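Local coordinates for protein nicotinate phosphoribosyltransferase (Vibrio cholerae, PDB 4HL7) that probably catalyses the ATP-dependent synthesis of nicotinate D-ribonucleotide from nicotinate and phosphoribosyl diphosphate, a step of NAD(+) biosynthesis, at residues S15-D20 with F218-D223; A137-V142 with L371-K376; T162-L167 with K203-Q208. All blocks are in the same frame, centred on the assembly; numbering follows the deposited sequence.

Interaction 1: residues S15-D20 with F218-D223; sequences SLLDLD and FAREFD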
# COMPACT_ATOMS: atom_id res chain seq x y z
N SER A 15 15.56 1.58 -8.72
CA SER A 15 15.12 1.58 -10.15
C SER A 15 13.67 2.01 -10.14
O SER A 15 13.07 2.16 -9.06
CB SER A 15 15.24 0.19 -10.79
OG SER A 15 14.17 -0.70 -10.40
N LEU A 16 13.07 2.20 -11.32
CA LEU A 16 11.64 2.57 -11.34
C LEU A 16 10.76 1.34 -11.14
O LEU A 16 9.51 1.43 -11.21
CB LEU A 16 11.26 3.30 -12.65
CG LEU A 16 11.64 4.80 -12.78
CD1 LEU A 16 11.10 5.37 -14.09
CD2 LEU A 16 11.16 5.65 -11.59
N LEU A 17 11.38 0.17 -10.91
CA LEU A 17 10.62 -1.02 -10.45
C LEU A 17 10.64 -1.17 -8.90
O LEU A 17 9.91 -2.02 -8.32
CB LEU A 17 11.23 -2.31 -11.08
CG LEU A 17 11.05 -2.44 -12.61
CD1 LEU A 17 11.61 -3.79 -13.05
CD2 LEU A 17 9.56 -2.32 -12.96
N ASP A 18 11.45 -0.32 -8.24
CA ASP A 18 11.56 -0.31 -6.78
C ASP A 18 10.38 0.40 -6.14
O ASP A 18 10.53 1.52 -5.58
CB ASP A 18 12.86 0.38 -6.38
CG ASP A 18 13.19 0.25 -4.90
OD1 ASP A 18 12.54 -0.54 -4.18
OD2 ASP A 18 14.06 0.99 -4.44
N LEU A 19 9.21 -0.23 -6.25
CA LEU A 19 7.95 0.33 -5.82
C LEU A 19 6.94 -0.80 -5.74
O LEU A 19 7.25 -1.93 -6.21
CB LEU A 19 7.44 1.45 -6.79
CG LEU A 19 7.67 1.31 -8.31
CD1 LEU A 19 6.84 0.18 -8.91
CD2 LEU A 19 7.28 2.65 -8.96
N ASP A 20 5.74 -0.52 -5.18
CA ASP A 20 4.70 -1.59 -5.13
C ASP A 20 4.19 -1.86 -6.52
O ASP A 20 3.80 -0.93 -7.23
CB ASP A 20 3.55 -1.16 -4.22
CG ASP A 20 3.92 -1.22 -2.71
OD1 ASP A 20 4.93 -1.89 -2.33
OD2 ASP A 20 3.16 -0.61 -1.92
N PHE A 218 12.67 -6.09 -6.36
CA PHE A 218 13.16 -7.20 -5.51
C PHE A 218 12.53 -8.53 -5.93
O PHE A 218 13.16 -9.56 -5.76
CB PHE A 218 12.92 -6.88 -4.01
CG PHE A 218 13.85 -5.82 -3.47
CD1 PHE A 218 15.24 -5.90 -3.70
CD2 PHE A 218 13.34 -4.70 -2.78
CE1 PHE A 218 16.11 -4.87 -3.29
CE2 PHE A 218 14.20 -3.71 -2.34
CZ PHE A 218 15.58 -3.77 -2.59
N ALA A 219 11.33 -8.50 -6.53
CA ALA A 219 10.77 -9.73 -7.17
C ALA A 219 11.74 -10.21 -8.26
O ALA A 219 12.11 -11.38 -8.31
CB ALA A 219 9.38 -9.48 -7.75
N ARG A 220 12.21 -9.28 -9.08
CA ARG A 220 13.29 -9.59 -10.03
C ARG A 220 14.54 -10.12 -9.39
O ARG A 220 15.03 -11.17 -9.80
CB ARG A 220 13.62 -8.41 -10.95
CG ARG A 220 14.72 -8.70 -11.99
CD ARG A 220 14.92 -7.52 -12.97
NE ARG A 220 15.18 -6.26 -12.27
CZ ARG A 220 15.16 -5.05 -12.83
NH1 ARG A 220 14.92 -4.92 -14.14
NH2 ARG A 220 15.40 -3.97 -12.08
N GLU A 221 15.09 -9.38 -8.44
CA GLU A 221 16.39 -9.69 -7.89
C GLU A 221 16.40 -11.09 -7.29
O GLU A 221 17.42 -11.84 -7.38
CB GLU A 221 16.77 -8.67 -6.82
CG GLU A 221 17.98 -9.10 -6.02
CD GLU A 221 18.69 -7.95 -5.33
OE1 GLU A 221 18.24 -6.80 -5.44
OE2 GLU A 221 19.72 -8.21 -4.67
N PHE A 222 15.29 -11.46 -6.66
CA PHE A 222 15.26 -12.73 -5.90
C PHE A 222 14.41 -13.81 -6.56
O PHE A 222 14.17 -14.85 -5.95
CB PHE A 222 14.75 -12.45 -4.46
CG PHE A 222 15.67 -11.60 -3.66
CD1 PHE A 222 16.92 -12.10 -3.28
CD2 PHE A 222 15.32 -10.30 -3.33
CE1 PHE A 222 17.80 -11.32 -2.56
CE2 PHE A 222 16.19 -9.52 -2.60
CZ PHE A 222 17.43 -10.02 -2.19
N ASP A 223 13.89 -13.55 -7.77
CA ASP A 223 13.04 -14.50 -8.48
C ASP A 223 11.87 -14.90 -7.59
O ASP A 223 11.62 -16.11 -7.35
CB ASP A 223 13.84 -15.73 -8.95
CG ASP A 223 13.00 -16.68 -9.83
OD1 ASP A 223 12.13 -16.21 -10.62
OD2 ASP A 223 13.17 -17.90 -9.70
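Leu17 packs a methyl on the guanidinium of Arg220. Leu17 CD1 lies 3.5 Å above one face, offset toward the rim, and comes within 3.7 Å of Arg220 NH1; the two side chains cross at about a right angle. Arg220 extends from the helix, and the bend at chi3 (55°) presents that face to Leu17 CD1, while NH1 forms a salt bridge with Asp74 of helix 72-81.

Ser15 and Asp18 come near segment 218-223 without bonding to it. Ser15 OG stays 3.9 Å from Arg220 NH2; it accepts instead from Leu17 N at 3.0 Å (N-H...O angle 147°), an ST turn, and is also bonded to His217. Asp18 runs alongside Phe218, OD1 4.0 Å from ring atom CE2, with carboxylate and ring planes 75° apart. Its OD1 is held by Arg189 and Asn215, and OD2 by the backbone N of Arg14, so both oxygens of this buried carboxylate are satisfied.

Asp18 N bonds to Ser15 O at 3.1 Å, closing a turn that the backbone angles of Leu16 and Leu17 make type I. This turn before helix 21-33 packs on helix 216-222, which follows strand 210-213 of the parallel sheet and whose chain leaves helical angles at Asp223 in a Schellman motif.

Interaction 2: residues A137-V142 with L371-K376; sequences AIVSEV and LSIVIK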
# COMPACT_ATOMS: atom_id res chain seq x y z
N ALA A 137 9.28 6.02 0.53
CA ALA A 137 10.58 5.31 0.77
C ALA A 137 11.72 6.27 0.96
O ALA A 137 12.65 6.03 1.77
CB ALA A 137 10.89 4.32 -0.35
N ILE A 138 11.65 7.37 0.21
CA ILE A 138 12.64 8.41 0.29
C ILE A 138 12.53 9.10 1.65
O ILE A 138 13.51 9.27 2.32
CB ILE A 138 12.41 9.45 -0.85
CG1 ILE A 138 13.02 8.91 -2.18
CG2 ILE A 138 13.05 10.81 -0.47
CD1 ILE A 138 12.47 9.65 -3.42
N VAL A 139 11.33 9.53 2.03
CA VAL A 139 11.18 10.23 3.33
C VAL A 139 11.60 9.32 4.49
O VAL A 139 12.34 9.74 5.35
CB VAL A 139 9.76 10.77 3.58
CG1 VAL A 139 9.65 11.44 4.96
CG2 VAL A 139 9.37 11.79 2.51
N SER A 140 11.14 8.07 4.46
CA SER A 140 11.62 7.07 5.43
C SER A 140 13.11 6.94 5.54
O SER A 140 13.67 7.10 6.64
CB SER A 140 10.96 5.68 5.20
OG SER A 140 11.25 4.85 6.32
N GLU A 141 13.76 6.69 4.40
CA GLU A 141 15.20 6.46 4.40
C GLU A 141 16.07 7.70 4.70
O GLU A 141 17.16 7.57 5.30
CB GLU A 141 15.67 5.78 3.10
CG GLU A 141 17.17 5.48 3.19
CD GLU A 141 17.68 4.47 2.22
OE1 GLU A 141 18.92 4.39 2.08
OE2 GLU A 141 16.87 3.77 1.57
N VAL A 142 15.66 8.88 4.20
CA VAL A 142 16.36 10.10 4.57
C VAL A 142 16.36 10.29 6.08
O VAL A 142 17.41 10.57 6.70
CB VAL A 142 15.75 11.32 3.86
CG1 VAL A 142 16.25 12.62 4.48
CG2 VAL A 142 16.11 11.28 2.38
N LEU A 371 9.05 6.15 11.04
CA LEU A 371 8.47 7.47 10.78
C LEU A 371 6.99 7.29 10.54
O LEU A 371 6.56 6.39 9.82
CB LEU A 371 9.11 8.10 9.54
CG LEU A 371 8.70 9.55 9.18
CD1 LEU A 371 7.96 10.25 10.32
CD2 LEU A 371 9.93 10.35 8.78
N SER A 372 6.21 8.18 11.11
CA SER A 372 4.75 8.20 10.95
C SER A 372 4.49 8.94 9.66
O SER A 372 4.86 10.15 9.55
CB SER A 372 4.14 9.01 12.10
OG SER A 372 4.97 8.92 13.27
N ILE A 373 3.93 8.27 8.69
CA ILE A 373 3.68 8.93 7.40
C ILE A 373 2.46 8.38 6.70
O ILE A 373 2.26 7.16 6.59
CB ILE A 373 4.91 8.91 6.45
CG1 ILE A 373 4.57 9.59 5.13
CG2 ILE A 373 5.38 7.50 6.12
CD1 ILE A 373 5.80 9.89 4.27
N VAL A 374 1.67 9.31 6.19
CA VAL A 374 0.45 8.92 5.55
C VAL A 374 0.34 9.62 4.21
O VAL A 374 0.77 10.75 4.03
CB VAL A 374 -0.76 9.30 6.43
CG1 VAL A 374 -2.06 9.07 5.65
CG2 VAL A 374 -0.72 8.53 7.77
N ILE A 375 -0.25 8.93 3.28
CA ILE A 375 -0.61 9.56 2.04
C ILE A 375 -2.11 9.37 1.77
O ILE A 375 -2.73 8.36 2.19
CB ILE A 375 0.21 8.99 0.89
CG1 ILE A 375 -0.18 9.73 -0.39
CG2 ILE A 375 -0.01 7.46 0.82
CD1 ILE A 375 0.65 9.43 -1.59
N LYS A 376 -2.68 10.33 1.07
CA LYS A 376 -4.01 10.15 0.59
C LYS A 376 -4.22 10.77 -0.77
O LYS A 376 -3.62 11.81 -1.08
CB LYS A 376 -5.05 10.68 1.61
CG LYS A 376 -5.01 12.17 1.90
O HOH W 1 11.23 5.26 9.26
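The contact belongs to the packing of helix 131-147 on the antiparallel sheet: Val139 meets Leu371 and Ile373 of segment 371-376. The valine touches each partner through a different atom. Its CG1 methyl lies 4.0 Å from Leu371 CD2, whereas CB itself is 4.1 Å from Ile373 CD1. CG1 stands anti to the backbone N (chi1 178°), which directs it to the leucine, and the Val139 and Leu371 side chains cross obliquely. Ile373 is extended, with chi1 179° and chi2 167°, and it is therefore the far methyl of the longer branch that arrives at the helix.

Strand 372-380 pairs with strand 38-46 in the five-stranded antiparallel sheet, as backbone bonds of Ser372 with Arg46 and Val374 with Ile44 demonstrate. All three contact residues also touch Val45 on that neighbouring strand, and Ile58 of helix 52-64 adds to the cover of Val139. Leu371 and Ile373, two positions apart, both point their CB atoms at the helix, consistent with the alternation of an extended chain.

The polar link is a water. It donates to Ser140 OG at 3.0 Å and accepts from Leu371 N at 3.0 Å, giving that buried backbone N-H a partner; Ser140 OG is bonded in addition to Arg189 O.

Interaction 3: residues T162-L167 with K203-Q208; sequences TKLDQL and KQEIPQ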
# COMPACT_ATOMS: atom_id res chain seq x y z
N THR A 162 15.49 -13.80 15.03
CA THR A 162 14.85 -14.19 16.28
C THR A 162 13.33 -14.40 16.06
O THR A 162 12.76 -15.34 16.58
CB THR A 162 15.03 -13.13 17.36
OG1 THR A 162 16.43 -12.91 17.58
CG2 THR A 162 14.43 -13.61 18.66
N LYS A 163 12.69 -13.49 15.33
CA LYS A 163 11.27 -13.66 15.03
C LYS A 163 11.03 -14.92 14.18
O LYS A 163 10.05 -15.67 14.38
CB LYS A 163 10.70 -12.41 14.27
CG LYS A 163 10.78 -11.16 15.12
CD LYS A 163 10.10 -9.90 14.57
CE LYS A 163 10.66 -9.40 13.29
NZ LYS A 163 10.00 -8.02 13.05
N LEU A 164 11.90 -15.13 13.20
CA LEU A 164 11.73 -16.32 12.36
C LEU A 164 11.89 -17.65 13.14
O LEU A 164 11.09 -18.58 12.93
CB LEU A 164 12.66 -16.28 11.15
CG LEU A 164 12.31 -15.22 10.11
CD1 LEU A 164 13.44 -15.20 9.10
CD2 LEU A 164 10.95 -15.46 9.43
N ASP A 165 12.89 -17.74 14.02
CA ASP A 165 12.99 -18.87 14.97
C ASP A 165 11.68 -19.09 15.72
O ASP A 165 11.20 -20.21 15.78
CB ASP A 165 14.07 -18.63 16.02
CG ASP A 165 15.45 -18.67 15.46
OD1 ASP A 165 16.35 -18.31 16.24
OD2 ASP A 165 15.64 -19.04 14.27
N GLN A 166 11.10 -18.03 16.30
CA GLN A 166 9.89 -18.19 17.11
C GLN A 166 8.66 -18.52 16.31
O GLN A 166 7.77 -19.27 16.76
CB GLN A 166 9.65 -16.97 18.02
CG GLN A 166 10.76 -16.89 19.04
CD GLN A 166 10.78 -15.64 19.90
OE1 GLN A 166 10.10 -15.57 20.93
NE2 GLN A 166 11.60 -14.69 19.52
N LEU A 167 8.59 -17.94 15.12
CA LEU A 167 7.55 -18.32 14.14
C LEU A 167 7.60 -19.83 13.80
O LEU A 167 6.57 -20.51 13.86
CB LEU A 167 7.75 -17.52 12.85
CG LEU A 167 6.89 -17.89 11.62
CD1 LEU A 167 5.40 -17.55 11.83
CD2 LEU A 167 7.41 -17.25 10.32
N LYS A 203 13.82 -15.40 1.95
CA LYS A 203 13.99 -16.37 0.90
C LYS A 203 14.87 -17.56 1.37
O LYS A 203 14.57 -18.71 1.06
CB LYS A 203 14.57 -15.70 -0.33
CG LYS A 203 15.10 -16.72 -1.33
CD LYS A 203 15.12 -16.21 -2.76
CE LYS A 203 15.43 -17.38 -3.70
NZ LYS A 203 16.02 -16.93 -4.99
N GLN A 204 15.92 -17.26 2.11
CA GLN A 204 16.80 -18.30 2.62
C GLN A 204 16.18 -19.15 3.75
O GLN A 204 16.37 -20.36 3.79
CB GLN A 204 18.13 -17.71 3.02
CG GLN A 204 18.99 -18.65 3.85
CD GLN A 204 19.96 -17.89 4.71
OE1 GLN A 204 20.90 -17.26 4.19
NE2 GLN A 204 19.73 -17.89 6.03
N GLU A 205 15.39 -18.54 4.63
CA GLU A 205 14.93 -19.18 5.85
C GLU A 205 13.56 -19.83 5.72
O GLU A 205 13.34 -20.92 6.30
CB GLU A 205 14.90 -18.18 7.03
CG GLU A 205 16.26 -17.70 7.43
CD GLU A 205 17.09 -18.83 8.01
OE1 GLU A 205 16.58 -19.58 8.89
OE2 GLU A 205 18.25 -18.96 7.60
N ILE A 206 12.63 -19.18 5.01
CA ILE A 206 11.22 -19.68 4.98
C ILE A 206 10.65 -19.65 3.55
O ILE A 206 9.50 -19.25 3.32
CB ILE A 206 10.27 -18.92 5.96
CG1 ILE A 206 10.24 -17.43 5.66
CG2 ILE A 206 10.68 -19.13 7.43
CD1 ILE A 206 8.99 -16.77 6.25
N PRO A 207 11.45 -20.10 2.58
CA PRO A 207 11.00 -20.03 1.17
C PRO A 207 9.63 -20.67 0.94
O PRO A 207 8.84 -20.23 0.07
CB PRO A 207 12.08 -20.81 0.41
CG PRO A 207 12.70 -21.69 1.44
CD PRO A 207 12.73 -20.82 2.70
N GLN A 208 9.33 -21.70 1.71
CA GLN A 208 8.11 -22.47 1.53
C GLN A 208 6.89 -21.69 1.95
O GLN A 208 5.77 -22.06 1.62
CB GLN A 208 8.17 -23.78 2.34
CG GLN A 208 8.12 -23.55 3.86
CD GLN A 208 9.49 -23.39 4.52
OE1 GLN A 208 10.45 -22.94 3.91
NE2 GLN A 208 9.56 -23.73 5.80
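Leu164 reaches from helix 155-174 to the end of helix 192-205, and its side chain can be followed outward. CB points at the other segment, and the branch point CG stands anti to the carbonyl carbon, beside the backbone N (chi1 -69°). From CG the two methyls diverge to separate partners. CD1 meets the aliphatic part of Glu205, lying 3.9 Å from Glu205 CB and 4.1 Å from Glu205 CG. CD2 meets Ile206, 4.0 Å from Ile206 CD1 and 4.2 Å from Ile206 CG2, and so touches methyls of both isoleucine branches. The axes of the Leu164 and Ile206 side chains are about perpendicular, while Leu164 crosses Glu205 at a slant.

One turn further along, Leu167 CD2 approaches Ile206 CD1 at 4.4 Å, a looser approach to the same methyl. Ile206 is the first residue after helix 192-205 to leave helical backbone angles, so its side chain enters this leucine pair from the point where the chain turns away. Phe329 of helix 329-339 touches both leucines, extending the apolar cluster.

Charge stays at the margin. Glu205 bends at chi2 (-66°), its methylenes rather than its carboxylate serving Leu164. Its OE1 is 5.5 Å from Asp165 OD2, a like-charge neighbour that may slightly disfavour ionisation of either group. The backbone O of Glu205, by contrast, accepts from Lys168 NZ. Between the two segments, then, the attraction is dispersive, and the evidence implies cohesion through methyl and methylene contact, with carboxylates kept to its outer border.

Overall arrangement
All three contacts are largely buried, but their distance from the chain centre differs: 12 Å for the centre of interaction 2, 15 Å for interaction 1 and 23 Å for interaction 3. Interaction 2 binds a helix to the antiparallel sheet, interaction 1 a turn to a helix, and interaction 3 a helix to the C-terminal end of another and the residue after it. Their chemistry follows: aliphatic with one bridging water in the most central, charged groups satisfied by outside partners in interaction 1, and methyl packing beside acidic side chains in the most peripheral. Interactions 1 and 3 are joined, Lys203 NZ lying 2.9 Å from Phe222 O, a probable hydrogen bond. Arg189 serves interactions 1 and 2.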